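Local coordinates for putative oxidoreductase FAD-binding subunit (Sulfolobus tokodaii, PDB 4ZOH), which binds flavin-adenine dinucleotide and probably serves as the electron-transferring flavoprotein subunit of a molybdopterin-dependent oxidoreductase, at residues D12-A17 and R54-L59; E19-E22 and R28-A31. All coordinates share one frame; numbering follows the deposited sequence.

Interaction 1: residues D12-A17 and R54-L59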
loop_
_atom_site.group_PDB
_atom_site.type_symbol
_atom_site.label_atom_id
_atom_site.label_comp_id
_atom_site.label_asym_id
_atom_site.label_seq_id
_atom_site.Cartn_x
_atom_site.Cartn_y
_atom_site.Cartn_z
ATOM N N ASP B 12 37.739 14.271 13.431
ATOM C CA ASP B 12 37.716 15.737 13.591
ATOM C C ASP B 12 38.671 16.497 12.697
ATOM O O ASP B 12 38.384 17.621 12.306
ATOM C CB ASP B 12 38.053 16.112 15.021
ATOM C CG ASP B 12 36.946 15.763 15.994
ATOM O OD1 ASP B 12 35.758 15.770 15.570
ATOM O OD2 ASP B 12 37.277 15.491 17.188
ATOM N N ASN B 13 39.800 15.877 12.381
ATOM C CA ASN B 13 40.861 16.534 11.604
ATOM C C ASN B 13 41.764 15.476 11.026
ATOM O O ASN B 13 41.699 14.289 11.441
ATOM C CB ASN B 13 41.701 17.394 12.530
ATOM C CG ASN B 13 42.127 16.635 13.788
ATOM O OD1 ASN B 13 42.697 15.531 13.727
ATOM N ND2 ASN B 13 41.812 17.210 14.944
ATOM N N LEU B 14 42.650 15.922 10.120
ATOM C CA LEU B 14 43.602 15.059 9.408
ATOM C C LEU B 14 44.380 14.115 10.319
ATOM O O LEU B 14 44.446 12.876 10.079
ATOM C CB LEU B 14 44.574 15.922 8.586
ATOM C CG LEU B 14 45.491 15.178 7.602
ATOM C CD1 LEU B 14 44.789 14.109 6.748
ATOM C CD2 LEU B 14 46.183 16.206 6.707
ATOM N N ASN B 15 44.972 14.698 11.365
ATOM C CA ASN B 15 45.762 13.940 12.320
ATOM C C ASN B 15 44.975 12.699 12.784
ATOM O O ASN B 15 45.484 11.536 12.733
ATOM C CB ASN B 15 46.160 14.872 13.485
ATOM C CG ASN B 15 46.989 14.170 14.557
ATOM O OD1 ASN B 15 47.754 13.236 14.271
ATOM N ND2 ASN B 15 46.851 14.632 15.810
ATOM N N GLU B 16 43.711 12.930 13.168
ATOM C CA GLU B 16 42.889 11.806 13.598
ATOM C C GLU B 16 42.719 10.786 12.498
ATOM O O GLU B 16 42.899 9.559 12.745
ATOM C CB GLU B 16 41.536 12.276 14.112
ATOM C CG GLU B 16 41.475 12.357 15.615
ATOM C CD GLU B 16 40.296 13.164 16.123
ATOM O OE1 GLU B 16 39.210 13.151 15.486
ATOM O OE2 GLU B 16 40.456 13.809 17.184
ATOM N N ALA B 17 42.388 11.268 11.289
ATOM C CA ALA B 17 42.212 10.304 10.156
ATOM C C ALA B 17 43.446 9.402 9.996
ATOM O O ALA B 17 43.319 8.155 9.964
ATOM C CB ALA B 17 41.868 11.022 8.837
ATOM N N ARG B 54 36.343 13.392 3.542
ATOM C CA ARG B 54 35.649 14.340 2.648
ATOM C C ARG B 54 35.455 15.711 3.225
ATOM O O ARG B 54 35.389 16.650 2.483
ATOM C CB ARG B 54 34.232 13.866 2.338
ATOM C CG ARG B 54 34.039 12.502 1.727
ATOM C CD ARG B 54 32.548 12.266 1.366
ATOM N NE ARG B 54 31.874 13.513 0.923
ATOM C CZ ARG B 54 31.900 13.984 -0.326
ATOM N NH1 ARG B 54 31.279 15.120 -0.641
ATOM N NH2 ARG B 54 32.572 13.319 -1.259
ATOM N N ARG B 55 35.311 15.829 4.539
ATOM C CA ARG B 55 34.968 17.137 5.129
ATOM C C ARG B 55 36.187 18.008 5.456
ATOM O O ARG B 55 36.003 19.076 6.038
ATOM C CB ARG B 55 34.082 16.983 6.395
ATOM C CG ARG B 55 32.774 16.234 6.148
ATOM C CD ARG B 55 31.930 16.043 7.405
ATOM N NE ARG B 55 30.782 15.203 7.065
ATOM C CZ ARG B 55 29.602 15.663 6.664
ATOM N NH1 ARG B 55 29.382 16.961 6.616
ATOM N NH2 ARG B 55 28.605 14.813 6.352
ATOM N N PHE B 56 37.406 17.535 5.143
ATOM C CA PHE B 56 38.659 18.334 5.315
ATOM C C PHE B 56 38.790 19.327 4.190
ATOM O O PHE B 56 39.451 19.071 3.224
ATOM C CB PHE B 56 39.880 17.431 5.300
ATOM C CG PHE B 56 39.898 16.418 6.377
ATOM C CD1 PHE B 56 39.211 16.625 7.599
ATOM C CD2 PHE B 56 40.617 15.261 6.200
ATOM C CE1 PHE B 56 39.226 15.651 8.591
ATOM C CE2 PHE B 56 40.638 14.271 7.196
ATOM C CZ PHE B 56 39.940 14.461 8.390
ATOM N N SER B 57 38.149 20.454 4.308
ATOM C CA SER B 57 37.980 21.280 3.145
ATOM C C SER B 57 39.264 22.026 2.712
ATOM O O SER B 57 39.364 22.488 1.573
ATOM C CB SER B 57 36.787 22.211 3.322
ATOM O OG SER B 57 37.065 23.140 4.317
ATOM N N ASN B 58 40.247 22.106 3.599
ATOM C CA ASN B 58 41.507 22.730 3.240
ATOM C C ASN B 58 42.317 21.744 2.333
ATOM O O ASN B 58 43.383 22.098 1.882
ATOM C CB ASN B 58 42.272 23.110 4.514
ATOM C CG ASN B 58 42.641 21.882 5.343
ATOM O OD1 ASN B 58 42.337 20.758 4.960
ATOM N ND2 ASN B 58 43.272 22.090 6.482
ATOM N N LEU B 59 41.830 20.507 2.118
ATOM C CA LEU B 59 42.361 19.617 1.074
ATOM C C LEU B 59 41.737 19.805 -0.325
ATOM O O LEU B 59 42.011 19.030 -1.257
ATOM C CB LEU B 59 42.272 18.149 1.465
ATOM C CG LEU B 59 43.028 17.800 2.736
ATOM C CD1 LEU B 59 42.959 16.306 2.925
ATOM C CD2 LEU B 59 44.484 18.254 2.584
#
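The capped first turn of helix 14-23 receives the ring of Phe56, from the loop that follows strand 49-52. This ring carries almost the whole contact, and it lies against backbone more than against side chains. CZ of Phe56 comes to 3.4 Å from the carbonyl carbon of Asn13, while the amide N of Leu14 sits over one face of the ring, 3.5 Å above the plane and displaced toward the rim. Ala17 approaches differently, placing its CB in the ring plane at the edge, 3.8 Å from Phe56 CE2. Leu14 swings its CG anti to its own N (chi1 -170°), which carries CD1 to 4.2 Å from Phe56 CE2, and the two side chains cross at about a right angle. The backbone that receives the ring is itself firmly tied. Asn13 is the N-cap: its OD1 accepts from Glu16 N at 2.8 Å, almost in line with the C=O bond, and the carboxylate of Glu16 in turn accepts from Asp12 N through OE1, also at 2.8 Å. Replacing Phe56 with alanine would probably open a gap beside Leu14 and Ala17 and strip the ring's cover from the Asn13-Leu14 peptide. Pro11 also touches the Phe56 side chain. Phe56 is the centre of an inverse gamma turn, directly before the 3-10 segment 57-59. The pairing is thus a worked example of an aromatic side chain from a loop packing on an Asn-capped helix N-terminus.

Interaction 2: residues E19-E22 and R28-A31. With FAD (flavin-adenine dinucleotide), chain H.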
loop_
_atom_site.group_PDB
_atom_site.type_symbol
_atom_site.label_atom_id
_atom_site.label_comp_id
_atom_site.label_asym_id
_atom_site.label_seq_id
_atom_site.Cartn_x
_atom_site.Cartn_y
_atom_site.Cartn_z
ATOM N N GLU B 19 45.888 8.590 12.090
ATOM C CA GLU B 19 46.092 7.657 13.208
ATOM C C GLU B 19 45.189 6.420 13.111
ATOM O O GLU B 19 45.642 5.248 13.237
ATOM C CB GLU B 19 45.853 8.417 14.507
ATOM C CG GLU B 19 46.693 7.936 15.659
ATOM C CD GLU B 19 45.854 7.717 16.895
ATOM O OE1 GLU B 19 44.883 8.485 17.105
ATOM O OE2 GLU B 19 46.153 6.765 17.644
ATOM N N PHE B 20 43.901 6.672 12.848
ATOM C CA PHE B 20 42.965 5.556 12.674
ATOM C C PHE B 20 43.427 4.640 11.559
ATOM O O PHE B 20 43.396 3.415 11.734
ATOM C CB PHE B 20 41.517 5.983 12.438
ATOM C CG PHE B 20 40.542 4.846 12.634
ATOM C CD1 PHE B 20 39.845 4.713 13.832
ATOM C CD2 PHE B 20 40.362 3.857 11.632
ATOM C CE1 PHE B 20 38.966 3.647 14.015
ATOM C CE2 PHE B 20 39.488 2.792 11.817
ATOM C CZ PHE B 20 38.788 2.692 13.013
ATOM N N LEU B 21 43.873 5.229 10.442
ATOM C CA LEU B 21 44.385 4.439 9.305
ATOM C C LEU B 21 45.678 3.686 9.611
ATOM O O LEU B 21 45.843 2.535 9.148
ATOM C CB LEU B 21 44.568 5.300 8.054
ATOM C CG LEU B 21 43.232 5.728 7.464
ATOM C CD1 LEU B 21 43.417 6.948 6.550
ATOM C CD2 LEU B 21 42.537 4.548 6.793
ATOM N N GLU B 22 46.577 4.338 10.385
ATOM C CA GLU B 22 47.823 3.702 10.895
ATOM C C GLU B 22 47.430 2.417 11.581
ATOM O O GLU B 22 47.789 1.337 11.111
ATOM C CB GLU B 22 48.555 4.549 11.954
ATOM C CG GLU B 22 49.073 5.916 11.553
ATOM C CD GLU B 22 50.013 6.496 12.580
ATOM O OE1 GLU B 22 49.725 7.588 13.142
ATOM O OE2 GLU B 22 51.044 5.824 12.824
ATOM N N ARG B 28 39.728 1.819 4.832
ATOM C CA ARG B 28 39.940 2.582 3.576
ATOM C C ARG B 28 39.397 3.997 3.768
ATOM O O ARG B 28 38.294 4.160 4.307
ATOM C CB ARG B 28 39.232 1.880 2.386
ATOM C CG ARG B 28 39.941 0.644 1.834
ATOM C CD ARG B 28 41.135 1.089 1.004
ATOM N NE ARG B 28 42.322 0.284 1.252
ATOM C CZ ARG B 28 42.831 -0.601 0.385
ATOM N NH1 ARG B 28 42.259 -0.798 -0.800
ATOM N NH2 ARG B 28 43.929 -1.295 0.686
ATOM N N PRO B 29 40.149 5.035 3.349
ATOM C CA PRO B 29 39.521 6.348 3.402
ATOM C C PRO B 29 38.541 6.596 2.238
ATOM O O PRO B 29 38.696 5.993 1.149
ATOM C CB PRO B 29 40.705 7.292 3.289
ATOM C CG PRO B 29 41.692 6.530 2.488
ATOM C CD PRO B 29 41.567 5.121 2.950
ATOM N N LEU B 30 37.581 7.499 2.451
ATOM C CA LEU B 30 36.517 7.801 1.462
ATOM C C LEU B 30 36.672 9.220 1.039
ATOM O O LEU B 30 36.550 10.105 1.864
ATOM C CB LEU B 30 35.110 7.629 2.072
ATOM C CG LEU B 30 33.849 8.177 1.328
ATOM C CD1 LEU B 30 33.662 7.483 -0.035
ATOM C CD2 LEU B 30 32.570 8.038 2.193
ATOM N N ALA B 31 36.890 9.442 -0.257
ATOM C CA ALA B 31 36.862 10.774 -0.837
ATOM C C ALA B 31 35.547 10.979 -1.617
ATOM O O ALA B 31 34.470 11.106 -1.000
ATOM C CB ALA B 31 38.084 11.003 -1.727
HETATM P PA FAD H . 37.254 7.150 -3.860
HETATM O O1A FAD H . 36.358 6.210 -4.593
HETATM O O2A FAD H . 36.805 7.861 -2.656
HETATM O O5B FAD H . 38.562 6.405 -3.442
HETATM C C5B FAD H . 39.251 5.550 -4.405
HETATM C C4B FAD H . 40.554 4.889 -3.686
HETATM O O4B FAD H . 41.484 5.907 -3.137
HETATM C C3B FAD H . 40.078 4.124 -2.457
HETATM O O3B FAD H . 40.840 2.948 -2.329
HETATM C C2B FAD H . 40.273 5.095 -1.269
HETATM O O2B FAD H . 40.454 4.451 -0.002
HETATM C C1B FAD H . 41.544 5.780 -1.640
HETATM N N9A FAD H . 41.708 7.216 -1.450
HETATM C C8A FAD H . 40.871 8.203 -1.762
HETATM N N7A FAD H . 41.467 9.390 -1.502
HETATM C C5A FAD H . 42.707 9.124 -1.026
HETATM C C6A FAD H . 43.791 9.925 -0.607
HETATM N N6A FAD H . 43.650 11.247 -0.671
HETATM N N1A FAD H . 44.918 9.342 -0.160
HETATM C C2A FAD H . 45.080 7.994 -0.166
HETATM N N3A FAD H . 44.067 7.211 -0.551
HETATM C C4A FAD H . 42.870 7.744 -0.991
HETATM N N1 FAD H . 37.726 7.761 -14.054
HETATM C C2 FAD H . 38.477 8.110 -15.172
HETATM O O2 FAD H . 39.658 8.360 -15.038
HETATM N N3 FAD H . 37.906 8.180 -16.407
HETATM C C4 FAD H . 36.595 7.887 -16.582
HETATM O O4 FAD H . 36.119 8.012 -17.715
HETATM C C4X FAD H . 35.826 7.498 -15.464
HETATM N N5 FAD H . 34.491 7.206 -15.637
HETATM C C5X FAD H . 33.734 6.792 -14.501
HETATM C C6 FAD H . 32.403 6.439 -14.701
HETATM C C7 FAD H . 31.613 6.058 -13.605
HETATM C C7M FAD H . 30.144 5.687 -13.905
HETATM C C8 FAD H . 32.179 6.000 -12.315
HETATM C C8M FAD H . 31.380 5.554 -11.060
HETATM C C9 FAD H . 33.538 6.307 -12.120
HETATM C C9A FAD H . 34.306 6.723 -13.211
HETATM N N10 FAD H . 35.673 7.047 -13.066
HETATM C C10 FAD H . 36.399 7.438 -14.207
HETATM C "C1'" FAD H . 36.355 6.991 -11.777
HETATM C "C2'" FAD H . 36.221 8.324 -11.018
HETATM O "O2'" FAD H . 37.082 9.288 -11.661
HETATM C "C3'" FAD H . 36.542 8.186 -9.503
HETATM O "O3'" FAD H . 36.050 9.388 -8.904
HETATM C "C4'" FAD H . 38.026 8.056 -9.202
HETATM O "O4'" FAD H . 38.545 6.973 -9.974
HETATM C "C5'" FAD H . 38.298 7.801 -7.704
HETATM O "O5'" FAD H . 38.256 9.107 -7.071
HETATM P P FAD H . 37.318 9.346 -5.827
HETATM O O1P FAD H . 37.676 10.668 -5.231
HETATM O O2P FAD H . 35.900 9.135 -6.197
HETATM O O3P FAD H . 37.887 8.198 -4.903
#
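Leu21 reaches from helix 14-23 onto the pyrrolidine ring of Pro29, its CD2 lying 4.0 Å from Pro29 CD. The two side chains cross at about a right angle, and this methyl-to-methylene touch is the main link between the segments. The bond from CA to CB of Leu21 points toward the strand, and with CG anti to the carbonyl carbon (chi1 -70°) CD2 is brought onto the proline ring. Pro29 is shared between helix and cofactor: the same CD that meets Leu21 is 3.2 Å from FAD O2B, and its carbonyl O accepts a 2.6 Å hydrogen bond from that ribose hydroxyl. The bent chain of Arg28 lays its CD 3.6 Å from FAD O2B, bordering the ribose with aliphatic carbon. Farther along, Ala31 N donates to the phosphate oxygen O2A of FAD at 2.9 Å, with an N-H...O angle of 146°. Gly33, His34 and Ser35 add further hydrogen bonds to the cofactor. Strand 28-30 is one of the two edge strands, within this chain, of a three-stranded parallel sheet. It is hydrogen-bonded to strand 49-52, whose Val51 also touches Leu21; Leu160 of strand 160-167 packs on both Leu21 and Pro29, and helix 36-41 covers Arg28 and Leu30.

Interactions 1 and 2 lie with their centres about 10 Å apart, on the same side of the chain's centre and within the FAD-binding domain. Both draw on helix 14-23, the first at its N-terminal turn and the second farther along. Helix 14-23 thus packs against both the strand that binds FAD and the loop leaving the sheet's central strand. In sequence, interaction 2 is nested inside the loop that interaction 1 closes: the chain runs from the helix into strand 28-30 and later, after strand 49-52, returns to residues 54-59. The two contacts meet directly where Arg54 NH2 probably hydrogen-bonds Ala31 O at 2.9 Å.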